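2-(acetamidomethylene)succinate hydrolase (Mesorhizobium loti, PDB 3KXP) catalyses the last step of vitamin B6 degradation, hydrolysing (E)-2-(acetamidomethylene)succinate to succinic semialdehyde, acetate, ammonia and carbon dioxide. Local coordinates at residues E64-H75 / L91-Q102. Sequence-based numbering, arbitrary orientation.
Sequences EKGSGPLMLFFH and LSDRFTTIAVDQ
M71 and T97 pair in register where strands 70-74 and 96-100 run parallel, joined by alternating backbone bonds such as I98 N to M71 O (3.0 Å). M71 is present as selenomethionine, and the long unbranched chain of a methionine can reach from the sheet to L91 and the F95 ring. CB passes near the T96 carbonyl; CG stands anti to the backbone N (chi1 -169°), SE lies against L91 CD1, and a bend at chi3 lays CE over the centre of the F95 ring, 3.5 Å from its centroid, a CH-pi contact within a Met-aromatic pair. T96, on the other face, suits the turn before strand 70-74 because its OG1 donates to G68 O (2.8 Å). Beyond the strand ends, H75 NE2 accepts a nearly straight bond from Q102 N (3.1 Å, 177°), while Q102 NE2 lies over the imidazole face and bonds weakly to H75 O; Q102 OE1 accepts from N147 ND2, which fixes the amide's turn. A leucine in place of H75 would probably leave Q102 N without its acceptor and the glutamine amide without a flat ring beneath it. A water bridges F73 O, H75 N and V100 O. The two parallel strands belong to a beta-alpha-beta unit of the alpha/beta hydrolase fold: its helix 85-89 packs on F73 and A99, helix 301-313 covers M71 and F95, and strand 70-74 lies between strands 96-100 and 136-141, with 59-65 antiparallel beyond 96-100.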
ATOM      1  N   GLU A  64     -10.179 -21.758 -13.019  1.00 33.17           N
ATOM      2  CA  GLU A  64     -10.378 -20.471 -13.671  1.00 36.38           C
ATOM      3  C   GLU A  64     -11.798 -19.944 -13.629  1.00 35.87           C
ATOM      4  O   GLU A  64     -12.758 -20.708 -13.543  1.00 36.05           O
ATOM      5  CB  GLU A  64      -9.979 -20.551 -15.143  1.00 39.46           C
ATOM      6  CG  GLU A  64      -8.639 -21.189 -15.434  1.00 46.69           C
ATOM      7  CD  GLU A  64      -8.415 -21.358 -16.934  1.00 50.85           C
ATOM      8  OE1 GLU A  64      -8.467 -20.336 -17.659  1.00 52.22           O
ATOM      9  OE2 GLU A  64      -8.196 -22.510 -17.387  1.00 52.24           O
ATOM     10  N   LYS A  65     -11.911 -18.624 -13.734  1.00 35.12           N
ATOM     11  CA  LYS A  65     -13.196 -17.944 -13.748  1.00 33.86           C
ATOM     12  C   LYS A  65     -13.028 -16.455 -14.028  1.00 33.74           C
ATOM     13  O   LYS A  65     -12.023 -15.852 -13.663  1.00 33.04           O
ATOM     14  CB  LYS A  65     -13.931 -18.141 -12.423  1.00 33.34           C
ATOM     15  CG  LYS A  65     -15.301 -17.484 -12.398  1.00 35.67           C
ATOM     16  CD  LYS A  65     -16.066 -17.794 -11.128  1.00 35.61           C
ATOM     17  CE  LYS A  65     -17.402 -17.083 -11.145  1.00 36.67           C
ATOM     18  NZ  LYS A  65     -18.116 -17.369 -12.416  1.00 38.73           N
ATOM     19  N   GLY A  66     -14.020 -15.872 -14.693  1.00 34.21           N
ATOM     20  CA  GLY A  66     -13.981 -14.456 -15.006  1.00 34.21           C
ATOM     21  C   GLY A  66     -13.226 -14.076 -16.266  1.00 34.76           C
ATOM     22  O   GLY A  66     -12.782 -14.926 -17.038  1.00 34.86           O
ATOM     23  N   SER A  67     -13.092 -12.771 -16.471  1.00 36.50           N
ATOM     24  CA  SER A  67     -12.383 -12.224 -17.622  1.00 37.93           C
ATOM     25  C   SER A  67     -11.757 -10.895 -17.212  1.00 37.17           C
ATOM     26  O   SER A  67     -12.206 -10.254 -16.261  1.00 36.29           O
ATOM     27  CB  SER A  67     -13.354 -11.998 -18.783  1.00 39.04           C
ATOM     28  OG  SER A  67     -14.399 -11.127 -18.389  1.00 39.81           O
ATOM     29  N   GLY A  68     -10.726 -10.478 -17.934  1.00 37.09           N
ATOM     30  CA  GLY A  68     -10.060  -9.231 -17.611  1.00 34.66           C
ATOM     31  C   GLY A  68      -8.601  -9.518 -17.346  1.00 33.75           C
ATOM     32  O   GLY A  68      -8.141 -10.630 -17.614  1.00 32.70           O
ATOM     33  N   PRO A  69      -7.836  -8.544 -16.829  1.00 32.50           N
ATOM     34  CA  PRO A  69      -6.416  -8.775 -16.552  1.00 31.90           C
ATOM     35  C   PRO A  69      -6.221 -10.051 -15.731  1.00 31.47           C
ATOM     36  O   PRO A  69      -7.088 -10.439 -14.945  1.00 29.99           O
ATOM     37  CB  PRO A  69      -6.010  -7.517 -15.788  1.00 33.01           C
ATOM     38  CG  PRO A  69      -6.898  -6.472 -16.391  1.00 31.92           C
ATOM     39  CD  PRO A  69      -8.232  -7.180 -16.444  1.00 32.31           C
ATOM     40  N   LEU A  70      -5.080 -10.699 -15.915  1.00 31.24           N
ATOM     41  CA  LEU A  70      -4.797 -11.933 -15.208  1.00 32.10           C
ATOM     42  C   LEU A  70      -4.363 -11.746 -13.754  1.00 33.84           C
ATOM     43  O   LEU A  70      -3.515 -10.908 -13.441  1.00 31.48           O
ATOM     44  CB  LEU A  70      -3.727 -12.719 -15.958  1.00 32.32           C
ATOM     45  CG  LEU A  70      -3.376 -14.088 -15.374  1.00 34.26           C
ATOM     46  CD1 LEU A  70      -4.603 -14.998 -15.428  1.00 33.45           C
ATOM     47  CD2 LEU A  70      -2.212 -14.693 -16.156  1.00 32.61           C
HETATM   48  N   MSE A  71      -4.955 -12.546 -12.871  1.00 35.00           N
HETATM   49  CA  MSE A  71      -4.627 -12.515 -11.452  1.00 34.47           C
HETATM   50  C   MSE A  71      -4.501 -13.955 -10.960  1.00 32.25           C
HETATM   51  O   MSE A  71      -5.490 -14.686 -10.893  1.00 30.14           O
HETATM   52  CB  MSE A  71      -5.713 -11.790 -10.674  1.00 38.23           C
HETATM   53  CG  MSE A  71      -5.322 -11.489  -9.248  1.00 47.25           C
HETATM   54 SE   MSE A  71      -6.646 -10.399  -8.355  1.00 64.15          SE
HETATM   55  CE  MSE A  71      -6.180  -8.680  -9.117  1.00 56.57           C
ATOM     56  N   LEU A  72      -3.280 -14.355 -10.614  1.00 30.86           N
ATOM     57  CA  LEU A  72      -3.009 -15.719 -10.157  1.00 29.78           C
ATOM     58  C   LEU A  72      -2.910 -15.843  -8.637  1.00 30.01           C
ATOM     59  O   LEU A  72      -2.321 -14.986  -7.978  1.00 30.70           O
ATOM     60  CB  LEU A  72      -1.715 -16.222 -10.803  1.00 27.66           C
ATOM     61  CG  LEU A  72      -1.711 -16.146 -12.333  1.00 29.72           C
ATOM     62  CD1 LEU A  72      -0.349 -16.533 -12.878  1.00 28.77           C
ATOM     63  CD2 LEU A  72      -2.795 -17.062 -12.888  1.00 31.33           C
ATOM     64  N   PHE A  73      -3.479 -16.917  -8.087  1.00 26.88           N
ATOM     65  CA  PHE A  73      -3.456 -17.143  -6.648  1.00 24.73           C
ATOM     66  C   PHE A  73      -2.680 -18.411  -6.269  1.00 24.78           C
ATOM     67  O   PHE A  73      -2.948 -19.491  -6.797  1.00 25.60           O
ATOM     68  CB  PHE A  73      -4.879 -17.253  -6.109  1.00 25.41           C
ATOM     69  CG  PHE A  73      -5.715 -16.017  -6.305  1.00 24.17           C
ATOM     70  CD1 PHE A  73      -6.172 -15.655  -7.569  1.00 26.56           C
ATOM     71  CD2 PHE A  73      -6.111 -15.256  -5.215  1.00 24.45           C
ATOM     72  CE1 PHE A  73      -7.022 -14.557  -7.740  1.00 25.31           C
ATOM     73  CE2 PHE A  73      -6.961 -14.152  -5.378  1.00 26.53           C
ATOM     74  CZ  PHE A  73      -7.415 -13.808  -6.639  1.00 23.00           C
ATOM     75  N   PHE A  74      -1.739 -18.281  -5.335  1.00 22.69           N
ATOM     76  CA  PHE A  74      -0.919 -19.406  -4.898  1.00 21.99           C
ATOM     77  C   PHE A  74      -1.030 -19.693  -3.394  1.00 22.33           C
ATOM     78  O   PHE A  74      -0.663 -18.862  -2.560  1.00 21.92           O
ATOM     79  CB  PHE A  74       0.539 -19.150  -5.273  1.00 21.39           C
ATOM     80  CG  PHE A  74       0.732 -18.815  -6.719  1.00 25.43           C
ATOM     81  CD1 PHE A  74       0.473 -17.530  -7.190  1.00 25.81           C
ATOM     82  CD2 PHE A  74       1.149 -19.789  -7.623  1.00 25.55           C
ATOM     83  CE1 PHE A  74       0.628 -17.216  -8.540  1.00 26.16           C
ATOM     84  CE2 PHE A  74       1.307 -19.486  -8.976  1.00 26.39           C
ATOM     85  CZ  PHE A  74       1.046 -18.196  -9.436  1.00 25.27           C
ATOM     86  N   HIS A  75      -1.514 -20.891  -3.075  1.00 19.67           N
ATOM     87  CA  HIS A  75      -1.736 -21.365  -1.704  1.00 19.08           C
ATOM     88  C   HIS A  75      -0.475 -21.606  -0.857  1.00 18.12           C
ATOM     89  O   HIS A  75       0.651 -21.551  -1.354  1.00 19.74           O
ATOM     90  CB  HIS A  75      -2.535 -22.668  -1.775  1.00 18.10           C
ATOM     91  CG  HIS A  75      -1.790 -23.777  -2.451  1.00 15.66           C
ATOM     92  ND1 HIS A  75      -0.773 -24.469  -1.832  1.00 17.50           N
ATOM     93  CD2 HIS A  75      -1.831 -24.232  -3.726  1.00 15.19           C
ATOM     94  CE1 HIS A  75      -0.213 -25.297  -2.697  1.00 14.49           C
ATOM     95  NE2 HIS A  75      -0.836 -25.172  -3.853  1.00 14.21           N
ATOM     96  N   LEU A  91     -13.661 -11.060  -7.313  1.00 37.56           N
ATOM     97  CA  LEU A  91     -12.863 -10.281  -8.252  1.00 37.97           C
ATOM     98  C   LEU A  91     -13.009 -10.742  -9.693  1.00 38.98           C
ATOM     99  O   LEU A  91     -12.396 -10.165 -10.592  1.00 39.16           O
ATOM    100  CB  LEU A  91     -11.385 -10.347  -7.847  1.00 35.89           C
ATOM    101  CG  LEU A  91     -11.010  -9.731  -6.494  1.00 34.96           C
ATOM    102  CD1 LEU A  91      -9.679 -10.290  -6.005  1.00 34.03           C
ATOM    103  CD2 LEU A  91     -10.955  -8.226  -6.626  1.00 32.11           C
ATOM    104  N   SER A  92     -13.828 -11.773  -9.900  1.00 41.03           N
ATOM    105  CA  SER A  92     -14.060 -12.372 -11.219  1.00 43.22           C
ATOM    106  C   SER A  92     -14.658 -11.475 -12.296  1.00 43.25           C
ATOM    107  O   SER A  92     -14.334 -11.618 -13.477  1.00 42.25           O
ATOM    108  CB  SER A  92     -14.937 -13.614 -11.078  1.00 44.68           C
ATOM    109  OG  SER A  92     -14.225 -14.656 -10.441  1.00 50.86           O
ATOM    110  N   ASP A  93     -15.537 -10.564 -11.896  1.00 42.97           N
ATOM    111  CA  ASP A  93     -16.157  -9.665 -12.852  1.00 43.40           C
ATOM    112  C   ASP A  93     -15.178  -8.674 -13.481  1.00 42.29           C
ATOM    113  O   ASP A  93     -15.446  -8.149 -14.558  1.00 43.43           O
ATOM    114  CB  ASP A  93     -17.315  -8.911 -12.189  1.00 45.89           C
ATOM    115  CG  ASP A  93     -17.072  -8.637 -10.711  1.00 51.50           C
ATOM    116  OD1 ASP A  93     -16.089  -7.941 -10.367  1.00 51.91           O
ATOM    117  OD2 ASP A  93     -17.877  -9.124  -9.886  1.00 55.95           O
ATOM    118  N   ARG A  94     -14.036  -8.446 -12.833  1.00 40.14           N
ATOM    119  CA  ARG A  94     -13.041  -7.490 -13.332  1.00 37.86           C
ATOM    120  C   ARG A  94     -11.712  -8.125 -13.731  1.00 35.92           C
ATOM    121  O   ARG A  94     -10.932  -7.522 -14.470  1.00 36.60           O
ATOM    122  CB  ARG A  94     -12.764  -6.423 -12.270  1.00 38.50           C
ATOM    123  CG  ARG A  94     -14.002  -5.739 -11.704  1.00 39.70           C
ATOM    124  CD  ARG A  94     -13.711  -5.197 -10.308  1.00 39.79           C
ATOM    125  NE  ARG A  94     -12.484  -4.408 -10.308  1.00 41.26           N
ATOM    126  CZ  ARG A  94     -11.797  -4.072  -9.223  1.00 39.11           C
ATOM    127  NH1 ARG A  94     -12.200  -4.447  -8.017  1.00 37.60           N
ATOM    128  NH2 ARG A  94     -10.687  -3.371  -9.355  1.00 40.29           N
ATOM    129  N   PHE A  95     -11.435  -9.320 -13.218  1.00 31.81           N
ATOM    130  CA  PHE A  95     -10.189 -10.001 -13.557  1.00 29.73           C
ATOM    131  C   PHE A  95     -10.419 -11.472 -13.885  1.00 28.93           C
ATOM    132  O   PHE A  95     -11.425 -12.069 -13.488  1.00 25.39           O
ATOM    133  CB  PHE A  95      -9.174  -9.971 -12.399  1.00 29.59           C
ATOM    134  CG  PHE A  95      -8.888  -8.604 -11.846  1.00 27.97           C
ATOM    135  CD1 PHE A  95      -9.713  -8.046 -10.873  1.00 25.44           C
ATOM    136  CD2 PHE A  95      -7.769  -7.893 -12.265  1.00 26.17           C
ATOM    137  CE1 PHE A  95      -9.427  -6.805 -10.325  1.00 24.47           C
ATOM    138  CE2 PHE A  95      -7.476  -6.646 -11.722  1.00 26.22           C
ATOM    139  CZ  PHE A  95      -8.305  -6.102 -10.750  1.00 24.82           C
ATOM    140  N   THR A  96      -9.467 -12.039 -14.621  1.00 28.24           N
ATOM    141  CA  THR A  96      -9.483 -13.459 -14.946  1.00 28.04           C
ATOM    142  C   THR A  96      -8.728 -14.056 -13.755  1.00 27.12           C
ATOM    143  O   THR A  96      -7.494 -14.024 -13.705  1.00 27.59           O
ATOM    144  CB  THR A  96      -8.700 -13.765 -16.250  1.00 28.49           C
ATOM    145  OG1 THR A  96      -9.366 -13.159 -17.369  1.00 31.94           O
ATOM    146  CG2 THR A  96      -8.611 -15.270 -16.476  1.00 27.69           C
ATOM    147  N   THR A  97      -9.476 -14.558 -12.780  1.00 26.78           N
ATOM    148  CA  THR A  97      -8.893 -15.141 -11.581  1.00 26.47           C
ATOM    149  C   THR A  97      -8.594 -16.625 -11.748  1.00 28.20           C
ATOM    150  O   THR A  97      -9.482 -17.422 -12.065  1.00 29.81           O
ATOM    151  CB  THR A  97      -9.837 -14.977 -10.375  1.00 26.48           C
ATOM    152  OG1 THR A  97     -11.043 -15.716 -10.607  1.00 25.30           O
ATOM    153  CG2 THR A  97     -10.184 -13.511 -10.168  1.00 25.47           C
ATOM    154  N   ILE A  98      -7.341 -16.999 -11.518  1.00 27.55           N
ATOM    155  CA  ILE A  98      -6.932 -18.388 -11.635  1.00 26.19           C
ATOM    156  C   ILE A  98      -6.109 -18.810 -10.424  1.00 27.32           C
ATOM    157  O   ILE A  98      -5.084 -18.197 -10.112  1.00 28.39           O
ATOM    158  CB  ILE A  98      -6.096 -18.626 -12.919  1.00 24.25           C
ATOM    159  CG1 ILE A  98      -6.940 -18.290 -14.160  1.00 26.14           C
ATOM    160  CG2 ILE A  98      -5.640 -20.072 -12.975  1.00 23.94           C
ATOM    161  CD1 ILE A  98      -6.248 -18.535 -15.508  1.00 20.37           C
ATOM    162  N   ALA A  99      -6.573 -19.848  -9.734  1.00 26.26           N
ATOM    163  CA  ALA A  99      -5.863 -20.371  -8.572  1.00 25.48           C
ATOM    164  C   ALA A  99      -5.038 -21.553  -9.065  1.00 26.13           C
ATOM    165  O   ALA A  99      -5.521 -22.363  -9.853  1.00 27.96           O
ATOM    166  CB  ALA A  99      -6.854 -20.824  -7.507  1.00 27.31           C
ATOM    167  N   VAL A 100      -3.803 -21.663  -8.596  1.00 25.23           N
ATOM    168  CA  VAL A 100      -2.925 -22.735  -9.048  1.00 24.34           C
ATOM    169  C   VAL A 100      -2.516 -23.740  -7.988  1.00 25.86           C
ATOM    170  O   VAL A 100      -2.031 -23.369  -6.916  1.00 25.19           O
ATOM    171  CB  VAL A 100      -1.604 -22.161  -9.638  1.00 24.80           C
ATOM    172  CG1 VAL A 100      -0.741 -23.276 -10.177  1.00 21.48           C
ATOM    173  CG2 VAL A 100      -1.912 -21.132 -10.713  1.00 23.50           C
ATOM    174  N   ASP A 101      -2.711 -25.019  -8.286  1.00 25.14           N
ATOM    175  CA  ASP A 101      -2.269 -26.059  -7.373  1.00 24.13           C
ATOM    176  C   ASP A 101      -0.789 -26.085  -7.701  1.00 24.29           C
ATOM    177  O   ASP A 101      -0.412 -26.340  -8.842  1.00 25.70           O
ATOM    178  CB  ASP A 101      -2.913 -27.404  -7.717  1.00 22.47           C
ATOM    179  CG  ASP A 101      -4.301 -27.544  -7.133  1.00 23.32           C
ATOM    180  OD1 ASP A 101      -4.995 -28.531  -7.461  1.00 23.05           O
ATOM    181  OD2 ASP A 101      -4.692 -26.666  -6.331  1.00 23.65           O
ATOM    182  N   GLN A 102       0.062 -25.794  -6.730  1.00 22.82           N
ATOM    183  CA  GLN A 102       1.476 -25.785  -7.043  1.00 23.12           C
ATOM    184  C   GLN A 102       2.086 -27.183  -6.984  1.00 23.57           C
ATOM    185  O   GLN A 102       1.496 -28.104  -6.417  1.00 21.69           O
ATOM    186  CB  GLN A 102       2.188 -24.801  -6.123  1.00 21.93           C
ATOM    187  CG  GLN A 102       1.620 -23.398  -6.290  1.00 22.57           C
ATOM    188  CD  GLN A 102       2.091 -22.443  -5.228  1.00 23.71           C
ATOM    189  OE1 GLN A 102       3.086 -21.733  -5.404  1.00 23.79           O
ATOM    190  NE2 GLN A 102       1.386 -22.427  -4.102  1.00 20.43           N
TER
HETATM  191  O   HOH W   1      -3.401 -21.651  -5.192  1.00 20.83           O